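Local coordinates for protein ammonium transporter (Kuenenia stuttgartiensis, PDB 6EU6) that probably senses ammonium, serving as the Amt-type membrane sensor of a histidine kinase that signals ammonium across membranes, at residues Gly186-Lys191 with Asp317-Ala322; Ala108-Gly113 with Trp176-Ala181; Phe58-Phe63 with Leu79-Asp84. All blocks are in the same frame, centred on the assembly; numbering follows the deposited sequence.

From the N terminus, the three contacts follow one another in series, and none nests in or crosses another. Interaction 3 closes first, folding the loop that leads into helix 93-114 back onto helix 40-67 across 15 intervening residues, which include the short hairpin 70-71/75-76. Interaction 2 then pairs the far part of helix 93-114 with helix 167-185 after 62 residues. Directly after that helix, interaction 1 opens and spans 125 mostly helical residues, joining the loop 186-191 to the one that precedes helix 322-340. Interactions 1 and 2 adjoin, with P319 and V320 packed on G113, whereas interaction 3 stands apart, its centre about 35 Å from that of interaction 1.

Interaction 1: residues Gly186-Lys191 with Asp317-Ala322; sequences GPRIDK and DDPVSA. With ZDM (nonyl 4-O-alpha-D-glucopyranosyl-beta-D-glucopyranoside), chain D.
D317 and R188 form a bidentate, side-on salt bridge between two interhelical loops of the Amt fold, on what is probably the cytoplasmic side, as in other ammonium transporters. D317 has the most surface covered in the contact, and three N-H groups of R188 grip its carboxylate. NE of R188 reaches OD2 of D317 at 2.7 Å in an almost straight bond (170°), lying in the guanidinium plane but somewhat above that of the carboxylate. NH2 of R188 meets the syn lone pair of OD1 of D317, also at 2.7 Å. The backbone N of R188 adds a third bond, 2.9 Å to the anti lone pair of OD2 of D317, so that this oxygen accepts two hydrogen bonds and the acid can turn little. A bend in the arginine chain at chi3 (-76°) swings the guanidinium round to present NE and NH2 together; its plane stands 32° from that of the carboxylate.

P319 lies over one face of the guanidinium, its CG 3.8 Å from CZ of R188. NH1 of R188, which does not touch D317, binds E117 and, at 2.8 Å, a water that also reaches the carbonyl of P319. The two positive charges nearby would be expected to keep D317 ionised: the aliphatic chain of K191 passes obliquely over the carboxylate, while its NZ pairs with E311. A second water donates to OD1 of D317 at 2.7 Å and bonds weakly to NZ of K191.

On the backbone side of D317, its CB packs on P187, whose ring belongs to the detergent pocket. There the ring looks toward the nonyl maltoside, which is hydrogen-bonded to L314 O, and CG of P187 comes within 3.1 Å of the sugar hydroxyl O61.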
loop_
_atom_site.group_PDB
_atom_site.type_symbol
_atom_site.label_atom_id
_atom_site.label_comp_id
_atom_site.label_asym_id
_atom_site.label_seq_id
_atom_site.Cartn_x
_atom_site.Cartn_y
_atom_site.Cartn_z
ATOM N N GLY A 186 -7.938 18.260 -27.908
ATOM C CA GLY A 186 -8.029 17.553 -29.151
ATOM C C GLY A 186 -7.352 16.213 -29.046
ATOM O O GLY A 186 -6.626 15.941 -28.089
ATOM N N PRO A 187 -7.532 15.382 -30.059
ATOM C CA PRO A 187 -6.927 14.038 -30.005
ATOM C C PRO A 187 -5.441 13.991 -30.161
ATOM O O PRO A 187 -4.786 14.930 -30.631
ATOM C CB PRO A 187 -7.578 13.284 -31.193
ATOM C CG PRO A 187 -8.614 14.248 -31.758
ATOM C CD PRO A 187 -8.230 15.629 -31.324
ATOM N N ARG A 188 -4.875 12.884 -29.740
ATOM C CA ARG A 188 -3.463 12.696 -29.974
ATOM C C ARG A 188 -3.257 12.660 -31.516
ATOM O O ARG A 188 -4.105 12.150 -32.274
ATOM C CB ARG A 188 -2.979 11.391 -29.295
ATOM C CG ARG A 188 -2.966 11.447 -27.758
ATOM C CD ARG A 188 -2.642 10.114 -27.133
ATOM N NE ARG A 188 -3.841 9.259 -27.237
ATOM C CZ ARG A 188 -3.945 8.026 -26.744
ATOM N NH1 ARG A 188 -2.967 7.479 -26.009
ATOM N NH2 ARG A 188 -5.070 7.410 -26.881
ATOM N N ILE A 189 -2.142 13.197 -31.957
ATOM C CA ILE A 189 -1.818 13.210 -33.362
ATOM C C ILE A 189 -2.016 11.916 -34.117
ATOM O O ILE A 189 -2.585 11.916 -35.205
ATOM C CB ILE A 189 -0.385 13.706 -33.683
ATOM C CG1 ILE A 189 0.641 12.771 -33.088
ATOM C CG2 ILE A 189 -0.256 15.163 -33.293
ATOM C CD1 ILE A 189 2.052 13.286 -33.068
ATOM N N ASP A 190 -1.554 10.792 -33.655
ATOM C CA ASP A 190 -1.820 9.620 -34.568
ATOM C C ASP A 190 -2.990 8.788 -34.098
ATOM O O ASP A 190 -3.002 7.591 -34.331
ATOM C CB ASP A 190 -0.578 8.758 -34.582
ATOM C CG ASP A 190 0.085 8.714 -33.197
ATOM O OD1 ASP A 190 -0.567 9.234 -32.204
ATOM O OD2 ASP A 190 1.264 8.261 -33.129
ATOM N N LYS A 191 -3.982 9.377 -33.412
ATOM C CA LYS A 191 -5.030 8.528 -32.863
ATOM C C LYS A 191 -5.975 8.009 -33.975
ATOM O O LYS A 191 -6.398 6.844 -33.964
ATOM C CB LYS A 191 -5.847 9.314 -31.810
ATOM C CG LYS A 191 -7.097 8.586 -31.290
ATOM C CD LYS A 191 -6.734 7.248 -30.651
ATOM C CE LYS A 191 -7.992 6.496 -30.252
ATOM N NZ LYS A 191 -7.677 5.193 -29.607
ATOM N N ASP A 317 -10.577 11.647 -27.671
ATOM C CA ASP A 317 -9.437 10.778 -27.375
ATOM C C ASP A 317 -9.087 10.833 -25.860
ATOM O O ASP A 317 -8.544 11.844 -25.351
ATOM C CB ASP A 317 -8.241 11.149 -28.216
ATOM C CG ASP A 317 -7.056 10.159 -28.047
ATOM O OD1 ASP A 317 -7.181 9.007 -27.578
ATOM O OD2 ASP A 317 -5.960 10.549 -28.414
ATOM N N ASP A 318 -9.346 9.708 -25.184
ATOM C CA ASP A 318 -9.244 9.599 -23.687
ATOM C C ASP A 318 -8.325 8.426 -23.387
ATOM O O ASP A 318 -8.745 7.248 -23.437
ATOM C CB ASP A 318 -10.613 9.336 -23.176
ATOM C CG ASP A 318 -10.687 9.196 -21.659
ATOM O OD1 ASP A 318 -9.634 9.145 -20.928
ATOM O OD2 ASP A 318 -11.872 9.060 -21.261
ATOM N N PRO A 319 -7.046 8.716 -23.237
ATOM C CA PRO A 319 -6.038 7.636 -23.179
ATOM C C PRO A 319 -6.264 6.610 -22.053
ATOM O O PRO A 319 -5.831 5.504 -22.190
ATOM C CB PRO A 319 -4.744 8.418 -22.917
ATOM C CG PRO A 319 -5.008 9.776 -23.536
ATOM C CD PRO A 319 -6.419 10.066 -23.160
ATOM N N VAL A 320 -6.976 6.954 -20.976
ATOM C CA VAL A 320 -7.219 6.021 -19.873
ATOM C C VAL A 320 -8.668 5.634 -19.704
ATOM O O VAL A 320 -8.995 5.021 -18.729
ATOM C CB VAL A 320 -6.700 6.569 -18.523
ATOM C CG1 VAL A 320 -5.227 6.975 -18.618
ATOM C CG2 VAL A 320 -7.554 7.699 -18.033
ATOM N N SER A 321 -9.524 6.053 -20.623
ATOM C CA SER A 321 -10.969 5.883 -20.549
ATOM C C SER A 321 -11.577 6.523 -19.296
ATOM O O SER A 321 -12.488 5.967 -18.685
ATOM C CB SER A 321 -11.338 4.418 -20.670
ATOM O OG SER A 321 -10.759 3.873 -21.816
ATOM N N ALA A 322 -10.977 7.632 -18.838
ATOM C CA ALA A 322 -11.441 8.346 -17.672
ATOM C C ALA A 322 -12.924 8.758 -17.764
ATOM O O ALA A 322 -13.675 8.739 -16.776
ATOM C CB ALA A 322 -10.614 9.575 -17.461
HETATM C C1 ZDM D . -16.202 15.690 -33.214
HETATM O O1 ZDM D . -11.264 14.451 -36.088
HETATM C C2 ZDM D . -15.446 15.066 -34.408
HETATM O O2 ZDM D . -11.319 11.294 -38.051
HETATM C C3 ZDM D . -13.888 15.020 -34.412
HETATM O O3 ZDM D . -14.578 14.781 -37.882
HETATM C C4 ZDM D . -13.282 15.535 -33.098
HETATM O O4 ZDM D . -13.788 12.195 -38.563
HETATM C C5 ZDM D . -13.176 14.488 -37.782
HETATM O O5 ZDM D . -14.017 16.673 -32.690
HETATM C C6 ZDM D . -15.361 16.567 -32.236
HETATM O O6 ZDM D . -8.617 13.750 -35.681
HETATM C C7 ZDM D . -12.969 12.982 -37.690
HETATM O O7 ZDM D . -13.327 15.733 -35.538
HETATM C C8 ZDM D . -11.496 12.711 -37.890
HETATM C C9 ZDM D . -10.741 13.247 -36.659
HETATM C C10 ZDM D . -12.586 14.930 -36.457
HETATM C C11 ZDM D . -9.280 13.571 -36.942
HETATM O O16 ZDM D . -15.251 16.375 -30.804
HETATM C C18 ZDM D . -16.245 15.813 -29.947
HETATM C C19 ZDM D . -17.561 16.561 -29.956
HETATM C C22 ZDM D . -18.187 16.673 -28.574
HETATM C C25 ZDM D . -19.466 15.874 -28.433
HETATM C C28 ZDM D . -19.980 15.785 -26.989
HETATM C C31 ZDM D . -20.927 16.914 -26.617
HETATM C C34 ZDM D . -21.880 16.529 -25.509
HETATM O O49 ZDM D . -17.042 14.663 -32.653
HETATM O O55 ZDM D . -15.912 15.803 -35.524
HETATM C C57 ZDM D . -11.823 15.990 -33.251
HETATM O O61 ZDM D . -11.022 14.858 -33.593
HETATM O O HOH W 1 -3.805 5.331 -24.435
HETATM O O HOH W 2 -8.701 6.878 -27.035
#

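Interaction 2: residues Ala108-Gly113 with Trp176-Ala181; sequences ATILTG and WFAMAA
L111 reaches across from helix 93-114 and straddles one flank of helix 167-185, its two methyl groups parting between A181 and F177. CG lies anti to the backbone N (chi1 177°), which carries the branch out to the partner helix. CD1 of L111 presses on CB of A181 at 3.4 Å, tighter than ordinary van der Waals contact. CD2 of L111 meets the F177 ring at a slant, 4.0 Å from CE2 of F177.

Between these two, CB of A178 points toward the facing helix. It rests 4.0 Å from CA of L111 and 4.1 Å from CG2 of I110. The small side chain lets the backbones approach closely, the CA atoms of L111 and A178 being 4.5 Å apart. The helix segments run in the same general direction, crossing at -33° with axes 8.3 Å apart. The helix carrying L111 is kinked here, N of T112 bonding O of T109, and N of L111 only weakly O of A108, three residues back instead of four.

Helix 353-385 backs the pair through F379, which meets F177 and A181. Helix 322-340 brings H326 to I110, and I135 of helix 121-144 packs on F177.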
loop_
_atom_site.group_PDB
_atom_site.type_symbol
_atom_site.label_atom_id
_atom_site.label_comp_id
_atom_site.label_asym_id
_atom_site.label_seq_id
_atom_site.Cartn_x
_atom_site.Cartn_y
_atom_site.Cartn_z
ATOM N N ALA A 108 -10.048 15.711 -8.764
ATOM C CA ALA A 108 -9.233 16.535 -9.627
ATOM C C ALA A 108 -8.255 15.759 -10.478
ATOM O O ALA A 108 -7.872 16.198 -11.570
ATOM C CB ALA A 108 -8.471 17.504 -8.725
ATOM N N THR A 109 -7.792 14.606 -9.976
ATOM C CA THR A 109 -6.741 13.892 -10.648
ATOM C C THR A 109 -7.255 13.111 -11.855
ATOM O O THR A 109 -6.454 12.732 -12.743
ATOM C CB THR A 109 -5.941 12.991 -9.693
ATOM O OG1 THR A 109 -4.737 12.639 -10.340
ATOM C CG2 THR A 109 -6.651 11.717 -9.364
ATOM N N ILE A 110 -8.564 12.863 -11.899
ATOM C CA ILE A 110 -9.197 12.259 -13.062
ATOM C C ILE A 110 -8.752 12.963 -14.375
ATOM O O ILE A 110 -8.463 12.327 -15.408
ATOM C CB ILE A 110 -10.742 12.321 -12.930
ATOM C CG1 ILE A 110 -11.145 11.370 -11.798
ATOM C CG2 ILE A 110 -11.441 11.891 -14.224
ATOM C CD1 ILE A 110 -12.524 11.561 -11.161
ATOM N N LEU A 111 -8.695 14.296 -14.328
ATOM C CA LEU A 111 -8.280 15.098 -15.463
ATOM C C LEU A 111 -7.053 14.563 -16.147
ATOM O O LEU A 111 -6.990 14.538 -17.354
ATOM C CB LEU A 111 -7.944 16.522 -14.938
ATOM C CG LEU A 111 -7.417 17.526 -15.967
ATOM C CD1 LEU A 111 -8.422 17.764 -17.110
ATOM C CD2 LEU A 111 -7.118 18.825 -15.296
ATOM N N THR A 112 -5.981 14.319 -15.389
ATOM C CA THR A 112 -4.678 14.108 -16.031
ATOM C C THR A 112 -4.671 12.981 -17.047
ATOM O O THR A 112 -4.031 13.074 -18.104
ATOM C CB THR A 112 -3.523 13.888 -15.065
ATOM O OG1 THR A 112 -3.742 12.668 -14.357
ATOM C CG2 THR A 112 -3.418 15.042 -14.112
ATOM N N GLY A 113 -5.384 11.919 -16.784
ATOM C CA GLY A 113 -5.333 10.805 -17.708
ATOM C C GLY A 113 -6.097 11.065 -18.988
ATOM O O GLY A 113 -5.780 10.494 -20.028
ATOM N N TRP A 176 -16.564 14.637 -16.282
ATOM C CA TRP A 176 -17.099 15.630 -17.241
ATOM C C TRP A 176 -16.145 16.818 -17.435
ATOM O O TRP A 176 -15.986 17.344 -18.551
ATOM C CB TRP A 176 -18.513 16.115 -16.813
ATOM C CG TRP A 176 -19.529 15.028 -16.690
ATOM C CD1 TRP A 176 -20.479 14.918 -15.716
ATOM C CD2 TRP A 176 -19.685 13.866 -17.516
ATOM N NE1 TRP A 176 -21.197 13.786 -15.888
ATOM C CE2 TRP A 176 -20.779 13.137 -16.996
ATOM C CE3 TRP A 176 -19.081 13.408 -18.689
ATOM C CZ2 TRP A 176 -21.208 11.955 -17.543
ATOM C CZ3 TRP A 176 -19.537 12.237 -19.247
ATOM C CH2 TRP A 176 -20.572 11.522 -18.663
ATOM N N PHE A 177 -15.445 17.207 -16.374
ATOM C CA PHE A 177 -14.380 18.178 -16.502
ATOM C C PHE A 177 -13.263 17.659 -17.386
ATOM O O PHE A 177 -12.801 18.358 -18.290
ATOM C CB PHE A 177 -13.851 18.537 -15.120
ATOM C CG PHE A 177 -12.895 19.700 -15.118
ATOM C CD1 PHE A 177 -13.309 20.976 -15.495
ATOM C CD2 PHE A 177 -11.551 19.516 -14.753
ATOM C CE1 PHE A 177 -12.403 22.051 -15.518
ATOM C CE2 PHE A 177 -10.671 20.588 -14.736
ATOM C CZ PHE A 177 -11.095 21.858 -15.150
ATOM N N ALA A 178 -12.866 16.407 -17.168
ATOM C CA ALA A 178 -11.898 15.768 -17.997
ATOM C C ALA A 178 -12.442 15.748 -19.445
ATOM O O ALA A 178 -11.678 15.896 -20.382
ATOM C CB ALA A 178 -11.652 14.327 -17.535
ATOM N N MET A 179 -13.734 15.458 -19.626
ATOM C CA MET A 179 -14.235 15.334 -20.983
ATOM C C MET A 179 -14.133 16.685 -21.757
ATOM O O MET A 179 -13.735 16.695 -22.935
ATOM C CB MET A 179 -15.687 14.890 -21.005
ATOM C CG MET A 179 -16.231 14.810 -22.412
ATOM S SD MET A 179 -17.868 14.053 -22.358
ATOM C CE MET A 179 -18.887 15.454 -22.280
ATOM N N ALA A 180 -14.489 17.784 -21.092
ATOM C CA ALA A 180 -14.264 19.082 -21.682
ATOM C C ALA A 180 -12.823 19.324 -22.012
ATOM O O ALA A 180 -12.466 19.885 -23.067
ATOM C CB ALA A 180 -14.770 20.184 -20.753
ATOM N N ALA A 181 -11.956 18.996 -21.065
ATOM C CA ALA A 181 -10.531 19.190 -21.325
ATOM C C ALA A 181 -10.036 18.335 -22.545
ATOM O O ALA A 181 -9.292 18.844 -23.412
ATOM C CB ALA A 181 -9.728 18.891 -20.057
#

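Interaction 3: residues Phe58-Phe63 with Leu79-Asp84; sequences FFSVGF and LFFAND
F81 folds back over the helix at S60 and F59, and its backbone N is held by two consecutive helix carbonyls: 3.1 Å to O of S60, and a weak 3.2 Å bond to O of F59. These oxygens lie in a pi-type turn, in which N of F63 bonds O of F58 at 2.9 Å instead of the O of F59 that an alpha helix would use. A water completes the grip on O of F59 at 3.0 Å and also donates to O of L79.

The side chain of F81 leaves the loop pointing away from the helix at CB, but chi1 of -57° turns the ring back. CG and CD2 then lie above O of S60, which sits under the centre of one ring face. CD1 of F81 comes to 3.7 Å from CA of S60 and, at the ring edge, to 4.0 Å from CE2 of F59. Farther out, CE1 of F81 rests 3.5 Å from CB of S60, with CZ beside the same carbon.

F59 in turn offers a ring face to the loop: CA of F81 stands 4.2 Å from its centroid in a CH-pi contact, while CE1 of F59 touches CB of A82. With an alanine at F59, CA of F81 and the methyl of A82 would probably lose the ring they rest on, and a gap would open toward M244 of the second subunit, which packs on this ring. F63 receives CD1 of L79 at its edge.

The bifurcated N-H of F81, received by carbonyls of a pi-type turn, fastens the loop between helices 40-67 and 93-114 onto a helix of the Amt fold beside the trimer interface.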
loop_
_atom_site.group_PDB
_atom_site.type_symbol
_atom_site.label_atom_id
_atom_site.label_comp_id
_atom_site.label_asym_id
_atom_site.label_seq_id
_atom_site.Cartn_x
_atom_site.Cartn_y
_atom_site.Cartn_z
ATOM N N PHE A 58 -7.922 23.142 -1.760
ATOM C CA PHE A 58 -9.062 22.668 -1.029
ATOM C C PHE A 58 -8.968 23.125 0.426
ATOM O O PHE A 58 -10.002 23.489 1.013
ATOM C CB PHE A 58 -9.213 21.146 -1.056
ATOM C CG PHE A 58 -10.564 20.654 -0.583
ATOM C CD1 PHE A 58 -11.681 20.837 -1.336
ATOM C CD2 PHE A 58 -10.704 20.041 0.606
ATOM C CE1 PHE A 58 -12.918 20.386 -0.902
ATOM C CE2 PHE A 58 -11.933 19.590 1.061
ATOM C CZ PHE A 58 -13.039 19.735 0.279
ATOM N N PHE A 59 -7.753 23.126 0.993
ATOM C CA PHE A 59 -7.549 23.697 2.318
ATOM C C PHE A 59 -7.990 25.177 2.335
ATOM O O PHE A 59 -8.685 25.616 3.266
ATOM C CB PHE A 59 -6.114 23.571 2.752
ATOM C CG PHE A 59 -5.771 24.308 4.027
ATOM C CD1 PHE A 59 -6.036 23.759 5.264
ATOM C CD2 PHE A 59 -5.132 25.520 3.980
ATOM C CE1 PHE A 59 -5.739 24.456 6.432
ATOM C CE2 PHE A 59 -4.830 26.217 5.135
ATOM C CZ PHE A 59 -5.154 25.703 6.348
ATOM N N SER A 60 -7.628 25.928 1.316
ATOM C CA SER A 60 -7.810 27.390 1.392
ATOM C C SER A 60 -9.276 27.768 1.158
ATOM O O SER A 60 -9.879 28.522 1.955
ATOM C CB SER A 60 -6.963 28.086 0.333
ATOM O OG SER A 60 -5.616 27.772 0.559
ATOM N N VAL A 61 -9.817 27.327 0.038
ATOM C CA VAL A 61 -11.200 27.692 -0.303
ATOM C C VAL A 61 -12.191 26.589 -0.520
ATOM O O VAL A 61 -13.405 26.728 -0.169
ATOM C CB VAL A 61 -11.250 28.674 -1.481
ATOM C CG1 VAL A 61 -10.322 29.828 -1.213
ATOM C CG2 VAL A 61 -10.857 28.026 -2.747
ATOM N N GLY A 62 -11.726 25.469 -1.060
ATOM C CA GLY A 62 -12.692 24.428 -1.450
ATOM C C GLY A 62 -13.558 23.907 -0.327
ATOM O O GLY A 62 -14.772 23.770 -0.460
ATOM N N PHE A 63 -12.937 23.557 0.802
ATOM C CA PHE A 63 -13.683 23.009 1.887
ATOM C C PHE A 63 -14.769 24.028 2.332
ATOM O O PHE A 63 -15.888 23.632 2.670
ATOM C CB PHE A 63 -12.793 22.633 3.053
ATOM C CG PHE A 63 -13.531 21.964 4.191
ATOM C CD1 PHE A 63 -13.717 20.571 4.206
ATOM C CD2 PHE A 63 -14.064 22.711 5.261
ATOM C CE1 PHE A 63 -14.395 19.953 5.223
ATOM C CE2 PHE A 63 -14.795 22.106 6.246
ATOM C CZ PHE A 63 -14.950 20.714 6.267
ATOM N N LEU A 79 -15.426 28.672 6.903
ATOM C CA LEU A 79 -14.498 27.545 7.054
ATOM C C LEU A 79 -13.386 27.575 5.997
ATOM O O LEU A 79 -12.672 26.573 5.755
ATOM C CB LEU A 79 -15.231 26.239 7.005
ATOM C CG LEU A 79 -16.203 25.981 8.148
ATOM C CD1 LEU A 79 -17.058 24.765 7.915
ATOM C CD2 LEU A 79 -15.417 25.841 9.439
ATOM N N PHE A 80 -13.175 28.741 5.416
ATOM C CA PHE A 80 -11.972 28.961 4.646
ATOM C C PHE A 80 -10.719 28.812 5.525
ATOM O O PHE A 80 -10.711 29.272 6.687
ATOM C CB PHE A 80 -12.020 30.322 3.948
ATOM C CG PHE A 80 -13.251 30.505 3.150
ATOM C CD1 PHE A 80 -13.509 29.648 2.076
ATOM C CD2 PHE A 80 -14.187 31.481 3.483
ATOM C CE1 PHE A 80 -14.639 29.781 1.325
ATOM C CE2 PHE A 80 -15.341 31.611 2.739
ATOM C CZ PHE A 80 -15.582 30.767 1.655
ATOM N N PHE A 81 -9.676 28.143 4.987
ATOM C CA PHE A 81 -8.431 27.914 5.721
ATOM C C PHE A 81 -8.699 27.123 6.994
ATOM O O PHE A 81 -7.992 27.278 8.011
ATOM C CB PHE A 81 -7.722 29.223 6.059
ATOM C CG PHE A 81 -7.424 30.057 4.852
ATOM C CD1 PHE A 81 -6.426 29.670 3.948
ATOM C CD2 PHE A 81 -8.135 31.207 4.598
ATOM C CE1 PHE A 81 -6.171 30.401 2.844
ATOM C CE2 PHE A 81 -7.873 31.938 3.494
ATOM C CZ PHE A 81 -6.883 31.553 2.626
ATOM N N ALA A 82 -9.774 26.341 6.943
ATOM C CA ALA A 82 -10.245 25.569 8.077
ATOM C C ALA A 82 -10.579 26.452 9.295
ATOM O O ALA A 82 -10.436 26.015 10.416
ATOM C CB ALA A 82 -9.214 24.529 8.453
ATOM N N ASN A 83 -11.093 27.647 9.052
ATOM C CA ASN A 83 -11.287 28.657 10.118
ATOM C C ASN A 83 -12.309 28.171 11.118
ATOM O O ASN A 83 -13.474 28.017 10.803
ATOM C CB ASN A 83 -11.702 30.026 9.502
ATOM C CG ASN A 83 -11.910 31.117 10.552
ATOM O OD1 ASN A 83 -12.195 30.832 11.678
ATOM N ND2 ASN A 83 -11.642 32.337 10.191
ATOM N N ASP A 84 -11.815 27.947 12.337
ATOM C CA ASP A 84 -12.566 27.509 13.471
ATOM C C ASP A 84 -13.116 26.117 13.355
ATOM O O ASP A 84 -14.108 25.785 13.996
ATOM C CB ASP A 84 -13.678 28.512 13.788
ATOM C CG ASP A 84 -13.158 29.704 14.487
ATOM O OD1 ASP A 84 -12.011 29.582 14.998
ATOM O OD2 ASP A 84 -13.882 30.745 14.516
HETATM O O HOH W 3 -11.684 25.855 3.101
#